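PDB 4OMZ: NolR from Sinorhizobium fredii, which probably binds DNA as a dimeric ArsR-type helix-turn-helix transcription factor and regulates nodulation and symbiosis genes of the bacterium. Local coordinates for residues A20-A25 against M91-A96; S24-P29 against Q69-T74; L35-K40 against A49-L54. All coordinates share one frame; numbering follows the deposited sequence.

Contact 1 of 3, residues A20-A25 against M91-A96; sequences AGFLSA and MKILGA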
loop_
_atom_site.group_PDB
_atom_site.type_symbol
_atom_site.label_atom_id
_atom_site.label_comp_id
_atom_site.label_asym_id
_atom_site.label_seq_id
_atom_site.Cartn_x
_atom_site.Cartn_y
_atom_site.Cartn_z
ATOM N N ALA A 20 5.341 -1.278 5.807
ATOM C CA ALA A 20 5.663 -1.291 4.386
ATOM C C ALA A 20 5.627 -2.710 3.830
ATOM O O ALA A 20 5.329 -2.897 2.658
ATOM C CB ALA A 20 7.021 -0.654 4.134
ATOM N N GLY A 21 5.951 -3.706 4.654
ATOM C CA GLY A 21 5.833 -5.093 4.222
ATOM C C GLY A 21 4.388 -5.453 3.905
ATOM O O GLY A 21 4.066 -5.996 2.830
ATOM N N PHE A 22 3.505 -5.114 4.841
ATOM C CA PHE A 22 2.070 -5.314 4.648
ATOM C C PHE A 22 1.535 -4.589 3.396
ATOM O O PHE A 22 0.891 -5.198 2.512
ATOM C CB PHE A 22 1.343 -4.841 5.902
ATOM C CG PHE A 22 -0.111 -4.554 5.703
ATOM C CD1 PHE A 22 -1.001 -5.560 5.371
ATOM C CD2 PHE A 22 -0.592 -3.262 5.861
ATOM C CE1 PHE A 22 -2.346 -5.283 5.201
ATOM C CE2 PHE A 22 -1.936 -2.978 5.692
ATOM C CZ PHE A 22 -2.813 -3.990 5.361
ATOM N N LEU A 23 1.822 -3.291 3.307
ATOM C CA LEU A 23 1.357 -2.492 2.175
ATOM C C LEU A 23 1.907 -3.042 0.868
ATOM O O LEU A 23 1.240 -3.014 -0.164
ATOM C CB LEU A 23 1.779 -1.034 2.315
ATOM C CG LEU A 23 1.080 -0.200 3.375
ATOM C CD1 LEU A 23 1.642 1.208 3.357
ATOM C CD2 LEU A 23 -0.407 -0.211 3.108
ATOM N N SER A 24 3.133 -3.547 0.931
ATOM C CA SER A 24 3.778 -4.131 -0.231
ATOM C C SER A 24 2.990 -5.343 -0.676
ATOM O O SER A 24 2.843 -5.582 -1.875
ATOM C CB SER A 24 5.220 -4.523 0.078
ATOM O OG SER A 24 6.036 -3.370 0.179
ATOM N N ALA A 25 2.491 -6.116 0.289
ATOM C CA ALA A 25 1.623 -7.239 -0.054
ATOM C C ALA A 25 0.371 -6.743 -0.759
ATOM O O ALA A 25 -0.148 -7.413 -1.651
ATOM C CB ALA A 25 1.247 -8.037 1.170
ATOM N N MET A 91 -9.135 -5.257 5.314
ATOM C CA MET A 91 -10.420 -4.582 5.281
ATOM C C MET A 91 -10.296 -3.091 5.574
ATOM O O MET A 91 -11.001 -2.281 4.970
ATOM C CB MET A 91 -11.396 -5.243 6.256
ATOM C CG MET A 91 -12.124 -6.419 5.632
ATOM S SD MET A 91 -12.865 -7.541 6.823
ATOM C CE MET A 91 -12.474 -9.101 6.040
ATOM N N LYS A 92 -9.397 -2.718 6.477
ATOM C CA LYS A 92 -9.204 -1.303 6.770
ATOM C C LYS A 92 -8.598 -0.574 5.575
ATOM O O LYS A 92 -9.013 0.543 5.244
ATOM C CB LYS A 92 -8.334 -1.116 8.010
ATOM C CG LYS A 92 -9.113 -1.280 9.307
ATOM C CD LYS A 92 -8.204 -1.488 10.505
ATOM C CE LYS A 92 -9.004 -1.464 11.787
ATOM N NZ LYS A 92 -8.943 -0.131 12.437
ATOM N N ILE A 93 -7.628 -1.200 4.914
ATOM C CA ILE A 93 -7.023 -0.557 3.750
ATOM C C ILE A 93 -8.033 -0.454 2.606
ATOM O O ILE A 93 -8.128 0.586 1.958
ATOM C CB ILE A 93 -5.761 -1.293 3.275
ATOM C CG1 ILE A 93 -4.681 -1.218 4.358
ATOM C CG2 ILE A 93 -5.237 -0.677 1.987
ATOM C CD1 ILE A 93 -4.325 0.192 4.762
ATOM N N LEU A 94 -8.800 -1.518 2.376
ATOM C CA LEU A 94 -9.841 -1.492 1.350
ATOM C C LEU A 94 -10.870 -0.421 1.678
ATOM O O LEU A 94 -11.432 0.187 0.780
ATOM C CB LEU A 94 -10.536 -2.853 1.202
ATOM C CG LEU A 94 -9.819 -4.040 0.546
ATOM C CD1 LEU A 94 -10.788 -5.204 0.392
ATOM C CD2 LEU A 94 -9.250 -3.665 -0.802
ATOM N N GLY A 95 -11.126 -0.206 2.965
ATOM C CA GLY A 95 -12.043 0.836 3.391
ATOM C C GLY A 95 -11.493 2.202 3.024
ATOM O O GLY A 95 -12.204 3.061 2.491
ATOM N N ALA A 96 -10.212 2.401 3.321
ATOM C CA ALA A 96 -9.536 3.642 2.973
ATOM C C ALA A 96 -9.610 3.909 1.472
ATOM O O ALA A 96 -10.045 4.974 1.052
ATOM C CB ALA A 96 -8.095 3.594 3.431
#
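A chi1 of 161° sets the ring of Phe22 opposite its backbone N and beside the carbonyl carbon, turned from helix 10-26 toward Ile93 of helix 88-101. In Ile93 a chi1 of -64° puts CG1 beside the backbone N, where it faces the ring, and CG2 beside the carbonyl carbon. The two side chains approach from opposite directions. Ile93 CG1 settles at the edge of the phenyl ring, near its plane, 3.5 Å from Phe22 CZ and equally 3.5 Å from Phe22 CE2; the ring faces take no part in this touch. Ile93 CD1 lies 4.1 Å from Phe22 CE2, and reaches Leu23 CD2 more loosely at 4.3 Å.

The backbones stay well apart, the nearest CA atoms, those of Leu23 and Ile93, being 8.7 Å from each other, so these two segments meet through side chains. Away from the contact, Ser24 turns its hydroxyl back along its own helix: Ser24 OG donates to Ala20 O over 2.6 Å, while Ser24 N reaches the same oxygen from the opposite face of the carbonyl plane.

The second subunit adds to the pair. Tyr101 of that subunit packs on Phe22, Ala96 of that subunit packs on Ile93, and Ala96 in turn meets Ile93 of the second subunit, which makes this part of helix 88-101 a piece of the dimer interface. All three touching residues are buried and wholly hydrocarbon at their points of meeting. The contact thus rests on burial of apolar surface and on shape, and it helps to join the first and last helices where the two subunits come together.

Contact 2 of 3, residues S24-P29 against Q69-T74; sequences SAMANP and QNLVST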
loop_
_atom_site.group_PDB
_atom_site.type_symbol
_atom_site.label_atom_id
_atom_site.label_comp_id
_atom_site.label_asym_id
_atom_site.label_seq_id
_atom_site.Cartn_x
_atom_site.Cartn_y
_atom_site.Cartn_z
ATOM N N SER A 24 3.133 -3.547 0.931
ATOM C CA SER A 24 3.778 -4.131 -0.231
ATOM C C SER A 24 2.990 -5.343 -0.676
ATOM O O SER A 24 2.843 -5.582 -1.875
ATOM C CB SER A 24 5.220 -4.523 0.078
ATOM O OG SER A 24 6.036 -3.370 0.179
ATOM N N ALA A 25 2.491 -6.116 0.289
ATOM C CA ALA A 25 1.623 -7.239 -0.054
ATOM C C ALA A 25 0.371 -6.743 -0.759
ATOM O O ALA A 25 -0.148 -7.413 -1.651
ATOM C CB ALA A 25 1.247 -8.037 1.170
ATOM N N MET A 26 -0.131 -5.578 -0.361
ATOM C CA MET A 26 -1.341 -5.079 -1.020
ATOM C C MET A 26 -1.104 -4.200 -2.254
ATOM O O MET A 26 -2.000 -4.055 -3.082
ATOM C CB MET A 26 -2.199 -4.299 -0.029
ATOM C CG MET A 26 -2.824 -5.162 1.040
ATOM S SD MET A 26 -4.051 -4.246 1.976
ATOM C CE MET A 26 -5.391 -4.180 0.780
ATOM N N ALA A 27 0.092 -3.634 -2.397
ATOM C CA ALA A 27 0.324 -2.631 -3.440
ATOM C C ALA A 27 0.597 -3.269 -4.801
ATOM O O ALA A 27 1.618 -3.003 -5.435
ATOM C CB ALA A 27 1.473 -1.710 -3.052
ATOM N N ASN A 28 -0.325 -4.119 -5.235
ATOM C CA ASN A 28 -0.272 -4.722 -6.557
ATOM C C ASN A 28 -1.698 -4.866 -7.074
ATOM O O ASN A 28 -2.581 -5.292 -6.328
ATOM C CB ASN A 28 0.440 -6.073 -6.500
ATOM C CG ASN A 28 0.508 -6.758 -7.851
ATOM O OD1 ASN A 28 -0.394 -7.508 -8.237
ATOM N ND2 ASN A 28 1.591 -6.511 -8.576
ATOM N N PRO A 29 -1.938 -4.496 -8.342
ATOM C CA PRO A 29 -3.313 -4.476 -8.863
ATOM C C PRO A 29 -3.972 -5.856 -8.848
ATOM O O PRO A 29 -5.147 -5.991 -8.475
ATOM C CB PRO A 29 -3.143 -3.962 -10.298
ATOM C CG PRO A 29 -1.710 -4.202 -10.633
ATOM C CD PRO A 29 -0.955 -4.071 -9.354
ATOM N N GLN A 69 2.241 -12.462 4.321
ATOM C CA GLN A 69 1.800 -11.377 5.189
ATOM C C GLN A 69 0.556 -11.760 5.981
ATOM O O GLN A 69 -0.104 -10.891 6.547
ATOM C CB GLN A 69 1.522 -10.118 4.371
ATOM C CG GLN A 69 2.764 -9.368 3.935
ATOM C CD GLN A 69 3.512 -8.762 5.097
ATOM O OE1 GLN A 69 2.909 -8.337 6.083
ATOM N NE2 GLN A 69 4.831 -8.701 4.983
ATOM N N ASN A 70 0.237 -13.054 6.006
ATOM C CA ASN A 70 -0.839 -13.574 6.852
ATOM C C ASN A 70 -2.191 -12.944 6.525
ATOM O O ASN A 70 -2.993 -12.674 7.420
ATOM C CB ASN A 70 -0.503 -13.357 8.329
ATOM C CG ASN A 70 0.740 -14.115 8.760
ATOM O OD1 ASN A 70 0.677 -15.293 9.101
ATOM N ND2 ASN A 70 1.881 -13.439 8.739
ATOM N N LEU A 71 -2.431 -12.703 5.240
ATOM C CA LEU A 71 -3.603 -11.946 4.815
ATOM C C LEU A 71 -4.745 -12.827 4.319
ATOM O O LEU A 71 -5.836 -12.328 4.033
ATOM C CB LEU A 71 -3.218 -10.948 3.722
ATOM C CG LEU A 71 -2.159 -9.916 4.119
ATOM C CD1 LEU A 71 -1.867 -8.973 2.973
ATOM C CD2 LEU A 71 -2.606 -9.144 5.350
ATOM N N VAL A 72 -4.494 -14.128 4.200
ATOM C CA VAL A 72 -5.521 -15.045 3.723
ATOM C C VAL A 72 -5.635 -16.294 4.578
ATOM O O VAL A 72 -4.661 -16.759 5.166
ATOM C CB VAL A 72 -5.282 -15.476 2.253
ATOM C CG1 VAL A 72 -5.626 -14.347 1.300
ATOM C CG2 VAL A 72 -3.854 -15.942 2.052
ATOM N N SER A 73 -6.846 -16.828 4.630
ATOM C CA SER A 73 -7.129 -18.068 5.321
ATOM C C SER A 73 -7.481 -19.139 4.293
ATOM O O SER A 73 -7.930 -18.830 3.177
ATOM C CB SER A 73 -8.273 -17.877 6.309
ATOM O OG SER A 73 -7.897 -16.998 7.352
ATOM N N THR A 74 -7.294 -20.397 4.669
ATOM C CA THR A 74 -7.581 -21.497 3.766
ATOM C C THR A 74 -8.452 -22.529 4.448
ATOM O O THR A 74 -8.493 -22.620 5.672
ATOM C CB THR A 74 -6.297 -22.200 3.271
ATOM O OG1 THR A 74 -5.596 -22.778 4.382
ATOM C CG2 THR A 74 -5.390 -21.229 2.529
#
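Ala25 is the residue on which this contact turns, its single methyl touching two side chains of the turn that follows helix 56-68. Ala25 CB lies 3.4 Å from Gln69 CG and 3.7 Å from Leu71 CD1. Gln69 meets it with the aliphatic part of its chain: chi1 (-77°) sets CG against the methyl, and the bend at chi2 then directs the amide onward. Leu71 offers one branch tip, and Leu71 CD1 also lies 4.4 Å from Met26 CG.

Behind this first shell, Leu71 also packs on Leu66 and Val90, and Met26 on Leu32, Leu35 and Ile93, so the contact continues into apolar packing with helices 29-40, 56-68 and 88-101. The chain reversal that presents Gln69 and Leu71 is a Schellman motif: Asn70, with positive phi, is the C-prime residue, Leu71 N reaching back to Leu66 O and Asn70 N to Arg67 O. On the other segment, helix 10-26 gives way to an inverse gamma turn centred on Ala27. Asn28 then N-caps the next helix, its OD1 accepting from Arg31 N, and Arg31 returns its guanidinium group to Ser24 O and Ala25 O.

The contact lies near the centre of the chain, where the first helix of an ArsR-type winged helix-turn-helix domain packs against the connection from helix 56-68 to the wing strand 73-77.

Contact 3 of 3, residues L35-K40 against A49-L54; sequences LDSLVK and ANKVGL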
loop_
_atom_site.group_PDB
_atom_site.type_symbol
_atom_site.label_atom_id
_atom_site.label_comp_id
_atom_site.label_asym_id
_atom_site.label_seq_id
_atom_site.Cartn_x
_atom_site.Cartn_y
_atom_site.Cartn_z
ATOM N N LEU A 35 -7.675 -9.808 -3.321
ATOM C CA LEU A 35 -8.127 -9.543 -1.956
ATOM C C LEU A 35 -9.566 -9.048 -1.916
ATOM O O LEU A 35 -10.302 -9.356 -0.984
ATOM C CB LEU A 35 -7.212 -8.523 -1.266
ATOM C CG LEU A 35 -5.886 -9.069 -0.737
ATOM C CD1 LEU A 35 -4.956 -7.941 -0.360
ATOM C CD2 LEU A 35 -6.124 -9.984 0.450
ATOM N N ASP A 36 -9.965 -8.280 -2.925
ATOM C CA ASP A 36 -11.350 -7.829 -3.030
ATOM C C ASP A 36 -12.264 -9.052 -3.134
ATOM O O ASP A 36 -13.178 -9.272 -2.308
ATOM C CB ASP A 36 -11.518 -6.911 -4.241
ATOM C CG ASP A 36 -12.641 -5.909 -4.065
ATOM O OD1 ASP A 36 -12.556 -5.082 -3.133
ATOM O OD2 ASP A 36 -13.603 -5.940 -4.860
ATOM N N SER A 37 -11.945 -9.899 -4.105
ATOM C CA SER A 37 -12.728 -11.096 -4.347
ATOM C C SER A 37 -12.770 -12.015 -3.123
ATOM O O SER A 37 -13.831 -12.507 -2.748
ATOM C CB SER A 37 -12.161 -11.837 -5.554
ATOM O OG SER A 37 -12.002 -10.960 -6.652
ATOM N N LEU A 38 -11.621 -12.222 -2.490
ATOM C CA LEU A 38 -11.517 -13.103 -1.332
ATOM C C LEU A 38 -12.192 -12.517 -0.100
ATOM O O LEU A 38 -12.592 -13.256 0.801
ATOM C CB LEU A 38 -10.051 -13.403 -1.027
ATOM C CG LEU A 38 -9.358 -14.310 -2.040
ATOM C CD1 LEU A 38 -7.995 -14.748 -1.530
ATOM C CD2 LEU A 38 -10.239 -15.516 -2.324
ATOM N N VAL A 39 -12.307 -11.195 -0.044
ATOM C CA VAL A 39 -13.042 -10.590 1.058
ATOM C C VAL A 39 -14.530 -10.839 0.867
ATOM O O VAL A 39 -15.251 -11.059 1.841
ATOM C CB VAL A 39 -12.776 -9.067 1.177
ATOM C CG1 VAL A 39 -13.949 -8.359 1.833
ATOM C CG2 VAL A 39 -11.506 -8.814 1.967
ATOM N N LYS A 40 -14.998 -10.893 -0.379
ATOM C CA LYS A 40 -16.453 -10.984 -0.504
ATOM C C LYS A 40 -16.949 -12.404 -0.788
ATOM O O LYS A 40 -18.159 -12.643 -0.776
ATOM C CB LYS A 40 -16.988 -10.042 -1.591
ATOM C CG LYS A 40 -16.041 -8.955 -2.031
ATOM C CD LYS A 40 -16.037 -7.793 -1.053
ATOM C CE LYS A 40 -15.549 -6.506 -1.698
ATOM N NZ LYS A 40 -16.603 -5.880 -2.550
ATOM N N ALA A 49 -8.441 -17.564 -10.053
ATOM C CA ALA A 49 -7.542 -17.222 -11.160
ATOM C C ALA A 49 -8.358 -16.621 -12.290
ATOM O O ALA A 49 -7.888 -15.767 -13.051
ATOM C CB ALA A 49 -6.783 -18.448 -11.643
ATOM N N ASN A 50 -9.593 -17.101 -12.363
ATOM C CA ASN A 50 -10.599 -16.702 -13.325
ATOM C C ASN A 50 -11.211 -15.324 -13.189
ATOM O O ASN A 50 -11.266 -14.547 -14.147
ATOM C CB ASN A 50 -11.735 -17.670 -13.153
ATOM C CG ASN A 50 -11.556 -18.859 -13.933
ATOM O OD1 ASN A 50 -10.567 -18.981 -14.664
ATOM N ND2 ASN A 50 -12.436 -19.837 -13.721
ATOM N N LYS A 51 -11.630 -15.014 -11.966
ATOM C CA LYS A 51 -12.295 -13.755 -11.689
ATOM C C LYS A 51 -11.302 -12.611 -11.852
ATOM O O LYS A 51 -11.650 -11.534 -12.336
ATOM C CB LYS A 51 -12.919 -13.778 -10.294
ATOM C CG LYS A 51 -13.610 -12.495 -9.935
ATOM C CD LYS A 51 -15.044 -12.760 -9.505
ATOM C CE LYS A 51 -15.728 -11.451 -9.180
ATOM N NZ LYS A 51 -16.840 -11.583 -8.218
ATOM N N VAL A 52 -10.053 -12.858 -11.473
ATOM C CA VAL A 52 -9.033 -11.821 -11.532
ATOM C C VAL A 52 -8.372 -11.827 -12.905
ATOM O O VAL A 52 -7.577 -10.946 -13.228
ATOM C CB VAL A 52 -7.969 -12.019 -10.441
ATOM C CG1 VAL A 52 -8.607 -11.919 -9.059
ATOM C CG2 VAL A 52 -7.281 -13.359 -10.630
ATOM N N GLY A 53 -8.706 -12.838 -13.701
ATOM C CA GLY A 53 -8.219 -12.973 -15.062
ATOM C C GLY A 53 -6.720 -13.137 -15.193
ATOM O O GLY A 53 -6.060 -12.350 -15.871
ATOM N N LEU A 54 -6.166 -14.144 -14.531
ATOM C CA LEU A 54 -4.742 -14.428 -14.664
ATOM C C LEU A 54 -4.509 -15.934 -14.603
ATOM O O LEU A 54 -5.413 -16.687 -14.233
ATOM C CB LEU A 54 -3.931 -13.662 -13.621
ATOM C CG LEU A 54 -4.109 -13.920 -12.131
ATOM C CD1 LEU A 54 -3.116 -14.900 -11.676
ATOM C CD2 LEU A 54 -3.906 -12.647 -11.359
#
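This is a sparse side-chain contact between two consecutive helices, 29-40 and 45-51, inside the ArsR-type helix-turn-helix domain. Ser37 meets the C-terminal part of the second helix there, with its CA 7.8 Å from that of Lys51, the nearest CA pair of the two segments.

Ser37 OG is the atom through which helix 29-40 touches. It lies 4.0 Å from Lys51 CG and 4.3 Å from Val52 CG1, so both neighbours present carbon to it and the touch is one of van der Waals contact. The hydroxyl finds its polar partner within its own helix: chi1 near -51° tucks OG beside the backbone N, where it is hydrogen-bonded to Leu33 O. The hydroxyl of this buried residue thus has a partner, and it meets Lys51 and Val52 by contact only.

Lys51 takes part with the base of its side chain. Beyond CG the chain bends at chi2 and runs on to put NZ in a salt bridge with Glu41, just beyond helix 29-40. Two different attachments, carbon near the root and charge at the end, thus link Lys51 to Ser37 within helix 29-40 and to Glu41 just after it. The turn that ends helix 45-51 is a Schellman motif with Gly53, of positive phi, as C-prime residue: Leu54 N bonds to Ala49 O over 2.8 Å, and the bond from Gly53 N to Asn50 O is weak.

Val52 also packs on Leu33 and Ile34 of helix 29-40, while Ala49 and Leu54 turn to Leu59 of helix 56-68. Leu8 of the second subunit lies on both Ser37 and Lys51, and along helix 29-40 Asp36 and Val39 touch Leu94 of helix 88-101.

Contacts 1 and 2 begin from the same part of helix 10-26, share Ser24 and Ala25, and have centres about 8 Å apart; Ile93 of one packs directly on Met26 of the other. Contact 3 is nested along the chain inside the loops that both of them close, its centre about 12 Å from that of contact 2 and about 16 Å from that of contact 1. Helix 29-40 bridges them, with Leu35 meeting Met26, Leu38 meeting Val72, and Val39 meeting Leu94. Through this helix the packing of helices 10-26 and 88-101 continues into the probable DNA-binding helix-turn-helix; all three contacts also touch the second subunit.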